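Local coordinates for uncharacterized protein (Leishmania major, PDB 2B4W) that is of unknown function but probably adopts the five-bladed beta-propeller fold of the beta-fructosidase clan, at residues K2-A7 / A241-T246; G47-R52 / A57-L62; E64-G67 / F71-V74; T123-G128 / N165-L170; S248-C253 / V277-G282. All coordinates share one frame; numbering follows the deposited sequence.

Contact 1: K2-A7 / A241-T246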
# COMPACT_ATOMS: atom_id res chain seq x y z
N LYS A 2 -13.73 -0.22 -18.16
CA LYS A 2 -14.32 0.81 -17.32
C LYS A 2 -14.59 2.13 -18.03
O LYS A 2 -13.69 2.81 -18.52
CB LYS A 2 -13.38 1.07 -16.13
CG LYS A 2 -14.08 1.30 -14.80
CD LYS A 2 -14.98 0.13 -14.40
CE LYS A 2 -16.39 0.60 -14.08
NZ LYS A 2 -17.24 0.84 -15.28
N GLN A 3 -15.87 2.49 -18.05
CA GLN A 3 -16.26 3.84 -18.41
C GLN A 3 -15.79 4.79 -17.31
O GLN A 3 -15.56 5.97 -17.56
N VAL A 4 -15.64 4.29 -16.08
CA VAL A 4 -15.16 5.20 -15.02
C VAL A 4 -13.71 5.59 -15.30
O VAL A 4 -13.32 6.76 -15.21
CB VAL A 4 -15.31 4.60 -13.62
CG1 VAL A 4 -14.97 5.59 -12.51
CG2 VAL A 4 -16.74 4.09 -13.44
N LYS A 5 -12.91 4.60 -15.69
CA LYS A 5 -11.52 4.85 -16.01
C LYS A 5 -11.39 5.87 -17.13
O LYS A 5 -10.60 6.82 -17.06
CB LYS A 5 -10.83 3.53 -16.39
CG LYS A 5 -9.33 3.68 -16.40
CD LYS A 5 -8.56 2.38 -16.56
CE LYS A 5 -7.07 2.68 -16.66
NZ LYS A 5 -6.72 3.42 -17.91
N ALA A 6 -12.18 5.65 -18.19
CA ALA A 6 -12.08 6.59 -19.32
C ALA A 6 -12.49 7.99 -18.90
O ALA A 6 -11.95 9.03 -19.30
CB ALA A 6 -12.92 6.08 -20.48
N ALA A 7 -13.50 8.02 -18.02
CA ALA A 7 -13.86 9.34 -17.48
C ALA A 7 -12.68 9.91 -16.71
O ALA A 7 -12.30 11.06 -16.92
CB ALA A 7 -15.11 9.24 -16.63
N ALA A 241 -16.14 6.05 -3.14
CA ALA A 241 -15.27 5.27 -4.02
C ALA A 241 -14.86 6.06 -5.26
O ALA A 241 -15.64 6.83 -5.83
CB ALA A 241 -15.95 3.98 -4.43
N LYS A 242 -13.61 5.88 -5.70
CA LYS A 242 -13.16 6.69 -6.83
C LYS A 242 -11.79 6.26 -7.32
O LYS A 242 -11.00 5.69 -6.56
CB LYS A 242 -13.14 8.16 -6.41
CG LYS A 242 -12.53 8.41 -5.03
CD LYS A 242 -12.63 9.90 -4.70
CE LYS A 242 -13.45 10.09 -3.43
NZ LYS A 242 -14.24 11.35 -3.44
N ILE A 243 -11.53 6.55 -8.59
CA ILE A 243 -10.21 6.36 -9.15
C ILE A 243 -9.42 7.62 -8.79
O ILE A 243 -9.97 8.72 -8.95
CB ILE A 243 -10.14 6.16 -10.66
CG1 ILE A 243 -10.90 4.94 -11.21
CG2 ILE A 243 -8.69 6.11 -11.12
CD1 ILE A 243 -11.13 5.01 -12.71
N ILE A 244 -8.20 7.43 -8.32
CA ILE A 244 -7.35 8.58 -7.94
C ILE A 244 -6.06 8.67 -8.72
O ILE A 244 -5.37 9.69 -8.74
CB ILE A 244 -7.06 8.57 -6.42
CG1 ILE A 244 -6.32 7.34 -5.92
CG2 ILE A 244 -8.38 8.79 -5.67
CD1 ILE A 244 -6.17 7.33 -4.40
N GLY A 245 -5.69 7.60 -9.42
CA GLY A 245 -4.53 7.48 -10.24
C GLY A 245 -4.58 6.32 -11.22
O GLY A 245 -5.20 5.29 -11.04
N THR A 246 -3.84 6.52 -12.30
CA THR A 246 -3.53 5.54 -13.31
C THR A 246 -2.10 5.78 -13.79
O THR A 246 -1.45 6.76 -13.40
CB THR A 246 -4.46 5.62 -14.54
OG1 THR A 246 -4.32 6.95 -15.05
CG2 THR A 246 -5.93 5.47 -14.20
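I243 and K5 carry this contact, where the N-terminal helix 3-11 packs on strand 238-245. That strand is an outermost one in a five-stranded antiparallel sheet. The touching atom of I243 is CD1, the end of its longer branch. It presses on the helix backbone, 3.3 Å from K5 CA and 3.5 Å from K5 N. This is tight packing. V4 closes in on the same methyl, with V4 CG1 3.9 Å from I243 CD1. The reach of I243 comes from its second torsion, 164°, which stretches CD1 away from the strand.

K5 makes a second, looser touch. The K5 chain is extended as far as CE, which brings K5 CE 3.9 Å from T246 CG2. The bend at chi4, -66°, then turns NZ toward its acid partners. K5 NZ forms salt bridges with D262 and with E9 of the same helix.

E9 also takes part in a hydrogen bond with T246 OG1, so one carboxylate serves both segments and ties the helix to the strand end. F8 adds apolar cover over I243 and T246. Further out, I244 and G245 form a classic beta bulge, both facing N226. The bulge directly precedes T246. The two branches of T246 have different partners: T246 CG2 meets K5 CE, while T246 OG1 also bonds S248 OG.

Contact 2: G47-R52 / A57-L62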
# COMPACT_ATOMS: atom_id res chain seq x y z
N GLY A 47 11.15 -0.66 -0.22
CA GLY A 47 10.89 -0.99 -1.61
C GLY A 47 11.08 -2.47 -1.90
O GLY A 47 11.86 -3.19 -1.27
N ARG A 48 10.32 -2.89 -2.90
CA ARG A 48 10.45 -4.23 -3.46
C ARG A 48 11.49 -4.14 -4.57
O ARG A 48 11.33 -3.32 -5.49
CB ARG A 48 9.11 -4.75 -3.93
CG ARG A 48 9.05 -5.94 -4.84
CD ARG A 48 7.67 -6.13 -5.48
NE ARG A 48 7.61 -7.41 -6.14
CZ ARG A 48 6.65 -8.20 -6.54
NH1 ARG A 48 5.37 -7.95 -6.43
NH2 ARG A 48 7.01 -9.36 -7.11
N VAL A 49 12.56 -4.86 -4.41
CA VAL A 49 13.73 -4.90 -5.25
C VAL A 49 13.85 -6.24 -5.99
O VAL A 49 13.96 -7.33 -5.45
CB VAL A 49 15.00 -4.65 -4.41
CG1 VAL A 49 16.19 -4.40 -5.33
CG2 VAL A 49 14.73 -3.45 -3.51
N GLU A 50 13.80 -6.11 -7.32
CA GLU A 50 13.79 -7.26 -8.20
C GLU A 50 14.31 -6.84 -9.57
O GLU A 50 14.07 -5.73 -10.05
CB GLU A 50 12.39 -7.84 -8.21
CG GLU A 50 12.13 -9.00 -9.17
CD GLU A 50 10.67 -9.42 -9.08
OE1 GLU A 50 9.82 -8.78 -9.71
OE2 GLU A 50 10.35 -10.38 -8.35
N LYS A 51 15.04 -7.77 -10.16
CA LYS A 51 15.52 -7.77 -11.54
C LYS A 51 14.36 -7.70 -12.51
O LYS A 51 13.35 -8.40 -12.39
CB LYS A 51 16.36 -9.04 -11.77
CG LYS A 51 17.85 -8.77 -11.71
CD LYS A 51 18.72 -9.87 -12.29
CE LYS A 51 18.38 -10.40 -13.66
NZ LYS A 51 19.44 -10.35 -14.70
N ARG A 52 14.47 -6.81 -13.50
CA ARG A 52 13.33 -6.67 -14.37
C ARG A 52 13.03 -7.92 -15.19
O ARG A 52 11.86 -8.20 -15.50
CB ARG A 52 13.48 -5.49 -15.35
CG ARG A 52 12.07 -5.27 -15.91
CD ARG A 52 11.93 -4.07 -16.79
NE ARG A 52 12.27 -2.82 -16.14
CZ ARG A 52 12.49 -1.69 -16.80
NH1 ARG A 52 12.39 -1.65 -18.12
NH2 ARG A 52 12.80 -0.60 -16.10
N ALA A 57 11.32 -13.14 -7.67
CA ALA A 57 12.71 -13.04 -7.25
C ALA A 57 13.07 -11.69 -6.61
O ALA A 57 14.08 -11.09 -6.98
CB ALA A 57 13.64 -13.23 -8.44
N SER A 58 12.23 -11.26 -5.67
CA SER A 58 12.32 -10.02 -4.92
C SER A 58 12.86 -10.25 -3.53
O SER A 58 12.70 -11.35 -3.02
CB SER A 58 10.92 -9.38 -4.82
OG SER A 58 10.41 -9.51 -6.14
N HIS A 59 13.45 -9.18 -3.03
CA HIS A 59 13.75 -9.00 -1.62
C HIS A 59 13.28 -7.58 -1.26
O HIS A 59 12.89 -6.83 -2.16
CB HIS A 59 15.23 -9.20 -1.32
CG HIS A 59 16.11 -8.20 -2.00
ND1 HIS A 59 16.35 -8.20 -3.35
CD2 HIS A 59 16.81 -7.16 -1.50
CE1 HIS A 59 17.16 -7.21 -3.66
NE2 HIS A 59 17.47 -6.55 -2.54
N VAL A 60 13.31 -7.22 0.01
CA VAL A 60 12.90 -5.88 0.39
C VAL A 60 14.09 -5.13 1.00
O VAL A 60 14.83 -5.66 1.83
CB VAL A 60 11.76 -5.85 1.43
CG1 VAL A 60 11.73 -4.47 2.10
CG2 VAL A 60 10.43 -6.22 0.80
N ARG A 61 14.26 -3.89 0.57
CA ARG A 61 15.26 -3.03 1.19
C ARG A 61 14.60 -1.83 1.89
O ARG A 61 13.47 -1.45 1.58
CB ARG A 61 16.27 -2.53 0.17
CG ARG A 61 17.16 -3.61 -0.41
CD ARG A 61 18.10 -4.22 0.61
NE ARG A 61 19.24 -3.40 0.98
CZ ARG A 61 20.24 -2.88 0.32
NH1 ARG A 61 20.44 -3.00 -0.99
NH2 ARG A 61 21.12 -2.17 1.03
N LEU A 62 15.33 -1.26 2.82
CA LEU A 62 14.96 -0.00 3.45
C LEU A 62 15.76 1.11 2.77
O LEU A 62 16.97 0.91 2.67
CB LEU A 62 15.25 0.01 4.94
CG LEU A 62 14.98 1.30 5.72
CD1 LEU A 62 13.48 1.55 5.89
CD2 LEU A 62 15.68 1.24 7.07
O HOH W 1 15.59 -9.99 -4.99
O HOH W 2 15.73 -10.45 -8.61
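G47 and R61 form a hydrogen-bonded antiparallel pair, R48 and V60 a non-hydrogen-bonded one, and V49 and H59 another hydrogen-bonded one. This is the ladder of a beta hairpin between strands 42-50 and 59-67. G47 N meets R61 O at 3.0 Å, and V49 N meets H59 O at 3.0 Å with a nearly straight N-H...O angle of 169°.

On the face carrying V49, H59 and R61, the valine lies over the imidazole. V49 CB sits 3.8 Å from the H59 ring centroid, offset toward the rim, in a CH-pi contact. The H59 first torsion, 63°, folds the ring back toward V49. Water 1 lies in the plane of this ring at its edge, and donates to A57 O at 2.7 Å.

R48 and V60 point to the other face. The R48 chain runs extended past S58, with R48 CG 3.9 Å from S58 CB. R48 NH1 forms a salt bridge with D83. E50 OE1 pairs with K256 and Y31.

R61 bends away at chi2 and chi3 to reach V74 O. Its CG stays behind against the valine, 3.9 Å from V49 CG2.

Contact 3: E64-G67 / F71-V74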
# COMPACT_ATOMS: atom_id res chain seq x y z
N GLU A 64 16.41 5.45 2.72
CA GLU A 64 16.49 6.76 3.33
C GLU A 64 16.45 7.84 2.25
O GLU A 64 17.21 7.87 1.27
CB GLU A 64 17.74 6.91 4.19
CG GLU A 64 17.78 8.15 5.07
CD GLU A 64 19.12 8.36 5.73
OE1 GLU A 64 19.64 7.43 6.39
OE2 GLU A 64 19.68 9.47 5.61
N GLU A 65 15.52 8.77 2.44
CA GLU A 65 15.49 9.96 1.63
C GLU A 65 16.83 10.69 1.63
O GLU A 65 17.36 11.12 2.66
CB GLU A 65 14.41 10.94 2.14
CG GLU A 65 14.36 12.19 1.28
CD GLU A 65 13.23 13.13 1.67
OE1 GLU A 65 13.44 13.98 2.56
OE2 GLU A 65 12.13 13.02 1.08
N THR A 66 17.44 10.88 0.46
CA THR A 66 18.66 11.69 0.47
C THR A 66 18.56 12.86 -0.52
O THR A 66 19.61 13.44 -0.81
CB THR A 66 19.93 10.91 0.07
OG1 THR A 66 19.79 10.69 -1.34
CG2 THR A 66 20.05 9.58 0.77
N GLY A 67 17.37 13.17 -0.98
CA GLY A 67 17.08 14.30 -1.87
C GLY A 67 15.61 14.32 -2.23
O GLY A 67 14.89 13.37 -1.88
N PHE A 71 16.01 8.42 -2.93
CA PHE A 71 16.07 7.44 -1.86
C PHE A 71 17.28 6.54 -1.98
O PHE A 71 17.52 5.90 -3.02
CB PHE A 71 14.75 6.65 -1.86
CG PHE A 71 13.60 7.46 -1.27
CD1 PHE A 71 13.39 7.41 0.10
CD2 PHE A 71 12.78 8.22 -2.07
CE1 PHE A 71 12.37 8.15 0.66
CE2 PHE A 71 11.75 8.97 -1.52
CZ PHE A 71 11.56 8.92 -0.16
N THR A 72 18.07 6.45 -0.91
CA THR A 72 19.25 5.58 -0.96
C THR A 72 19.12 4.39 -0.02
O THR A 72 18.72 4.46 1.14
CB THR A 72 20.54 6.34 -0.62
OG1 THR A 72 20.80 7.33 -1.61
CG2 THR A 72 21.75 5.43 -0.70
N ALA A 73 19.50 3.22 -0.56
CA ALA A 73 19.29 2.01 0.22
C ALA A 73 20.12 2.07 1.49
O ALA A 73 21.25 2.56 1.45
CB ALA A 73 19.67 0.81 -0.65
N VAL A 74 19.56 1.57 2.58
CA VAL A 74 20.35 1.49 3.81
C VAL A 74 21.10 0.15 3.83
O VAL A 74 20.44 -0.88 3.76
CB VAL A 74 19.51 1.57 5.08
CG1 VAL A 74 20.35 1.16 6.28
CG2 VAL A 74 18.93 2.97 5.26
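The F71 ring meets the backbone of E64 and E65 obliquely, within the beta hairpin of strands 59-67 and 70-73. F71 CB starts 4.2 Å from E64 O. The first torsion, -76°, swings the ring toward the partner strand. F71 CD1 then comes 3.4 Å from E65 N. One bond further, F71 CE1 lies 3.8 Å from E65 CB. At the far end, F71 CZ is still 4.2 Å from that same E65 CB. L20 and F22 of strand 16-23 also touch F71, as do I45 and F63.

The backbones are tied by a hydrogen-bonded antiparallel pair. E64 N donates to T72 O at 3.0 Å, and T72 N donates to E64 O at 2.7 Å. Both donors stand about 30° out of the carbonyl planes.

The other face holds E64 and T72. T66, beside the turn, crosses T72 at about a right angle, with T66 CG2 3.4 Å from T72 OG1. E64 CB lies near V74 CG2, and its carboxylate goes on to a salt bridge with K42. T66 and G67 form a classic beta bulge facing E70.

The two faces thus differ in chemistry. F71 is buried among apolar side chains, with E65 beside it on that face. E64 and T72 on the other face are partly exposed, and the charge of E64 is paired with K42.

Contact 4: T123-G128 / N165-L170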
# COMPACT_ATOMS: atom_id res chain seq x y z
N THR A 123 10.45 -7.85 14.36
CA THR A 123 10.45 -9.23 14.83
C THR A 123 9.21 -9.93 14.28
O THR A 123 8.12 -9.45 14.59
CB THR A 123 10.45 -9.34 16.36
OG1 THR A 123 11.63 -8.75 16.91
CG2 THR A 123 10.47 -10.81 16.79
N TYR A 124 9.39 -10.99 13.51
CA TYR A 124 8.25 -11.74 13.00
C TYR A 124 7.29 -12.07 14.13
O TYR A 124 7.70 -12.47 15.22
CB TYR A 124 8.75 -13.03 12.31
CG TYR A 124 7.59 -13.93 11.93
CD1 TYR A 124 6.88 -13.68 10.77
CD2 TYR A 124 7.21 -15.02 12.70
CE1 TYR A 124 5.82 -14.48 10.40
CE2 TYR A 124 6.15 -15.83 12.35
CZ TYR A 124 5.45 -15.55 11.19
OH TYR A 124 4.40 -16.35 10.84
N PHE A 125 5.97 -11.95 13.93
CA PHE A 125 5.12 -12.46 15.00
C PHE A 125 3.93 -13.24 14.45
O PHE A 125 3.33 -14.04 15.18
CB PHE A 125 4.68 -11.38 15.99
CG PHE A 125 3.64 -10.39 15.49
CD1 PHE A 125 4.02 -9.38 14.63
CD2 PHE A 125 2.31 -10.45 15.84
CE1 PHE A 125 3.10 -8.47 14.14
CE2 PHE A 125 1.36 -9.55 15.38
CZ PHE A 125 1.77 -8.55 14.51
N THR A 126 3.50 -13.11 13.20
CA THR A 126 2.30 -13.81 12.76
C THR A 126 2.16 -13.67 11.24
O THR A 126 3.00 -13.00 10.64
CB THR A 126 1.03 -13.30 13.44
OG1 THR A 126 0.03 -14.33 13.45
CG2 THR A 126 0.43 -12.14 12.64
N ARG A 127 1.14 -14.31 10.67
CA ARG A 127 0.93 -14.36 9.24
C ARG A 127 -0.51 -14.69 8.88
O ARG A 127 -1.30 -15.14 9.70
CB ARG A 127 1.84 -15.42 8.60
CG ARG A 127 1.55 -16.81 9.17
CD ARG A 127 1.34 -17.76 8.00
NE ARG A 127 1.38 -19.16 8.35
CZ ARG A 127 0.39 -20.04 8.37
NH1 ARG A 127 -0.86 -19.75 8.04
NH2 ARG A 127 0.68 -21.29 8.74
N GLY A 128 -0.84 -14.46 7.61
CA GLY A 128 -2.17 -14.76 7.11
C GLY A 128 -2.28 -16.19 6.62
O GLY A 128 -1.34 -16.97 6.76
N ASN A 165 -9.65 -7.27 18.62
CA ASN A 165 -9.33 -6.56 19.85
C ASN A 165 -7.93 -5.97 19.84
O ASN A 165 -7.71 -4.93 20.47
CB ASN A 165 -9.45 -7.44 21.11
CG ASN A 165 -10.89 -7.86 21.36
OD1 ASN A 165 -11.79 -7.02 21.38
ND2 ASN A 165 -11.10 -9.15 21.52
N SER A 166 -7.00 -6.63 19.17
CA SER A 166 -5.61 -6.21 19.18
C SER A 166 -4.75 -7.05 18.26
O SER A 166 -5.21 -8.06 17.74
CB SER A 166 -4.98 -6.35 20.57
OG SER A 166 -4.88 -7.72 20.88
N ILE A 167 -3.50 -6.58 18.14
CA ILE A 167 -2.58 -7.21 17.20
C ILE A 167 -2.24 -8.64 17.59
O ILE A 167 -1.88 -9.46 16.74
CB ILE A 167 -1.26 -6.41 17.08
CG1 ILE A 167 -0.57 -6.57 15.74
CG2 ILE A 167 -0.35 -6.77 18.24
CD1 ILE A 167 -1.34 -6.25 14.49
N ASP A 168 -2.37 -8.89 18.87
CA ASP A 168 -2.23 -10.19 19.50
C ASP A 168 -3.25 -11.20 19.01
O ASP A 168 -3.10 -12.39 19.31
CB ASP A 168 -2.40 -10.07 21.02
CG ASP A 168 -1.33 -9.20 21.63
OD1 ASP A 168 -0.15 -9.40 21.31
OD2 ASP A 168 -1.70 -8.30 22.42
N GLU A 169 -4.27 -10.77 18.29
CA GLU A 169 -5.27 -11.73 17.85
C GLU A 169 -5.15 -12.03 16.36
O GLU A 169 -5.85 -12.87 15.83
CB GLU A 169 -6.67 -11.21 18.12
CG GLU A 169 -6.92 -10.93 19.61
CD GLU A 169 -8.41 -10.72 19.81
OE1 GLU A 169 -9.05 -10.29 18.82
OE2 GLU A 169 -8.88 -11.00 20.93
N LEU A 170 -4.28 -11.25 15.73
CA LEU A 170 -4.01 -11.37 14.31
C LEU A 170 -3.33 -12.72 14.00
O LEU A 170 -2.36 -13.06 14.68
CB LEU A 170 -3.11 -10.22 13.86
CG LEU A 170 -3.07 -9.99 12.35
CD1 LEU A 170 -4.40 -9.46 11.86
CD2 LEU A 170 -1.96 -9.02 12.00
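F125 and T126 form a classic beta bulge facing F114 on strand 121-127. F125 reaches I167 of the short 3-10 segment 167-169, and T126 reaches L170 just after it. The bulge lets two consecutive residues point toward the same loop. The strand is an outermost one in its four-stranded antiparallel sheet. The 3-10 segment belongs to the loop after strand 159-164 in another such sheet. The contact therefore joins two antiparallel sheets, consistent with neighbouring blades of a propeller.

F125 meets I167 with the far end of its ring. F125 CZ lies 3.3 Å from I167 CG1, a tight apolar touch, and the two side chains cross at about a right angle. I167 O sits in the ring plane at the edge, 3.5 Å from F125 CE2. Over one face of the same ring stands T126 CG2, offset toward the rim. R116 makes a cation-pi contact with this ring as well.

T126 supplies the polar link. Its OG1 donates to L170 O at 3.0 Å. The approach is well bent, with a C=O...donor angle of 121° and the donor tilted out of the carbonyl plane. A first torsion of -155° aims the hydroxyl at this oxygen, and the T126 methyl, CG2, then rests 4.0 Å from L170 CD2.

The loop is braced from within: N165 ND2 donates to E169 OE2 at 2.9 Å, and N165 N donates to E169 OE1. Behind the contact, L170 packs on L164, on V147 of strand 145-149 and on I175 of helix 172-176, while I167 touches L145.

Contact 5: S248-C253 / V277-G282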
# COMPACT_ATOMS: atom_id res chain seq x y z
N SER A 248 -1.02 6.73 -16.71
CA SER A 248 -0.76 7.95 -17.46
C SER A 248 -0.59 9.17 -16.57
O SER A 248 -0.27 10.25 -17.09
CB SER A 248 -1.93 8.25 -18.40
OG SER A 248 -3.10 8.32 -17.60
N CYS A 249 -0.83 9.03 -15.27
CA CYS A 249 -0.69 10.11 -14.32
C CYS A 249 0.76 10.39 -13.91
O CYS A 249 1.08 11.48 -13.44
CB CYS A 249 -1.42 9.75 -13.02
SG CYS A 249 -3.20 9.84 -13.17
N TYR A 250 1.57 9.36 -14.08
CA TYR A 250 2.98 9.28 -13.75
C TYR A 250 3.81 9.40 -15.02
O TYR A 250 3.31 9.07 -16.09
CB TYR A 250 3.30 7.95 -13.04
CG TYR A 250 2.44 7.74 -11.81
CD1 TYR A 250 1.16 7.23 -11.88
CD2 TYR A 250 2.95 8.07 -10.55
CE1 TYR A 250 0.37 7.04 -10.75
CE2 TYR A 250 2.17 7.88 -9.43
CZ TYR A 250 0.90 7.38 -9.52
OH TYR A 250 0.16 7.20 -8.36
N PRO A 251 5.04 9.84 -14.93
CA PRO A 251 5.85 9.92 -16.14
C PRO A 251 5.94 8.57 -16.85
O PRO A 251 5.76 7.47 -16.31
CB PRO A 251 7.23 10.34 -15.63
CG PRO A 251 6.96 11.03 -14.33
CD PRO A 251 5.77 10.32 -13.75
N PRO A 252 6.20 8.67 -18.15
CA PRO A 252 6.38 7.47 -18.97
C PRO A 252 7.56 6.63 -18.50
O PRO A 252 8.62 7.12 -18.11
CB PRO A 252 6.69 8.05 -20.36
CG PRO A 252 7.13 9.46 -20.10
CD PRO A 252 6.30 9.91 -18.93
N CYS A 253 7.34 5.32 -18.52
CA CYS A 253 8.35 4.34 -18.17
C CYS A 253 7.90 2.96 -18.67
O CYS A 253 6.71 2.70 -18.79
CB CYS A 253 8.62 4.31 -16.66
SG CYS A 253 7.14 4.18 -15.63
N VAL A 277 -2.50 15.87 -1.15
CA VAL A 277 -1.75 14.69 -0.75
C VAL A 277 -0.76 14.25 -1.83
O VAL A 277 -0.98 14.40 -3.03
CB VAL A 277 -2.66 13.52 -0.37
CG1 VAL A 277 -3.62 13.93 0.75
CG2 VAL A 277 -3.41 12.98 -1.58
N ASP A 278 0.35 13.67 -1.37
CA ASP A 278 1.21 12.94 -2.30
C ASP A 278 0.82 11.46 -2.26
O ASP A 278 0.88 10.80 -1.23
CB ASP A 278 2.69 13.07 -2.00
CG ASP A 278 3.27 14.45 -2.22
OD1 ASP A 278 2.94 15.07 -3.25
OD2 ASP A 278 4.09 14.87 -1.36
N LEU A 279 0.43 10.96 -3.42
CA LEU A 279 0.22 9.57 -3.71
C LEU A 279 1.48 8.92 -4.28
O LEU A 279 1.97 9.32 -5.33
CB LEU A 279 -0.93 9.46 -4.71
CG LEU A 279 -1.33 8.05 -5.14
CD1 LEU A 279 -1.74 7.22 -3.92
CD2 LEU A 279 -2.47 8.14 -6.14
N TYR A 280 1.96 7.91 -3.58
CA TYR A 280 3.04 7.01 -3.94
C TYR A 280 2.45 5.71 -4.47
O TYR A 280 1.51 5.14 -3.91
CB TYR A 280 3.94 6.77 -2.74
CG TYR A 280 4.69 8.01 -2.29
CD1 TYR A 280 4.12 9.01 -1.52
CD2 TYR A 280 6.02 8.16 -2.67
CE1 TYR A 280 4.84 10.14 -1.14
CE2 TYR A 280 6.74 9.27 -2.29
CZ TYR A 280 6.15 10.25 -1.53
OH TYR A 280 6.93 11.33 -1.19
N SER A 281 3.03 5.27 -5.59
CA SER A 281 2.52 4.07 -6.23
C SER A 281 3.61 3.29 -6.95
O SER A 281 4.55 3.90 -7.46
CB SER A 281 1.47 4.44 -7.28
OG SER A 281 0.70 3.31 -7.68
N GLY A 282 3.42 1.97 -6.96
CA GLY A 282 4.21 1.16 -7.89
C GLY A 282 3.67 1.48 -9.29
O GLY A 282 2.47 1.69 -9.44
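L279 O lies at the edge of the Y250 ring, near its plane, and S281 CB approaches the ring obliquely. The ring comes from the loop that follows strand 238-245. It packs on strand 277-283 of the mixed sheet, in what is probably a beta-propeller fold. That strand runs antiparallel between strands 264-271 and 287-293. The site is buried.

Within this contact, the outer end of the tyrosine touches the strand. Y250 OH is 3.2 Å from S281 CB, and Y250 CZ is 3.7 Å from that same carbon. L279 CD2 also lies 3.6 Å from Y250 OH. The tyrosine and leucine side chains cross at about a right angle. The Y250 first torsion, -55°, sends the ring off the loop toward the sheet.

The hydroxyls find partners outside the two segments. Y250 OH is hydrogen-bonded to N226 OD1, and S281 OG is hydrogen-bonded to N226 ND2. One amide therefore fixes both side chains, and each buried hydroxyl has a partner. I291 also packs on the tyrosine.

S281 OG has a further bond within its own strand, donating to G282 O at 3.0 Å with the donor tilted 33° from the carbonyl plane.

Overall arrangement
Contacts 2 and 3 share strand 59-67 and lie in the same mixed sheet, their centres about 15 Å apart. L62 O and V74 N, 2.7 Å apart, probably form a hydrogen bond between them. Contact 5 reaches that sheet too, and its nearest atoms come within about 6 Å of contact 2 and 5 Å of contact 3. Contacts 1 and 5 touch through I244 CG1 and L279 CD2 at 3.9 Å. N226 serves both, facing the bulge of contact 1 and bonding Y250 and S281. Contact 4 stands apart, across the chain's centre from contacts 1 and 5, with centres 34 and 32 Å away. No ligand or active site is established.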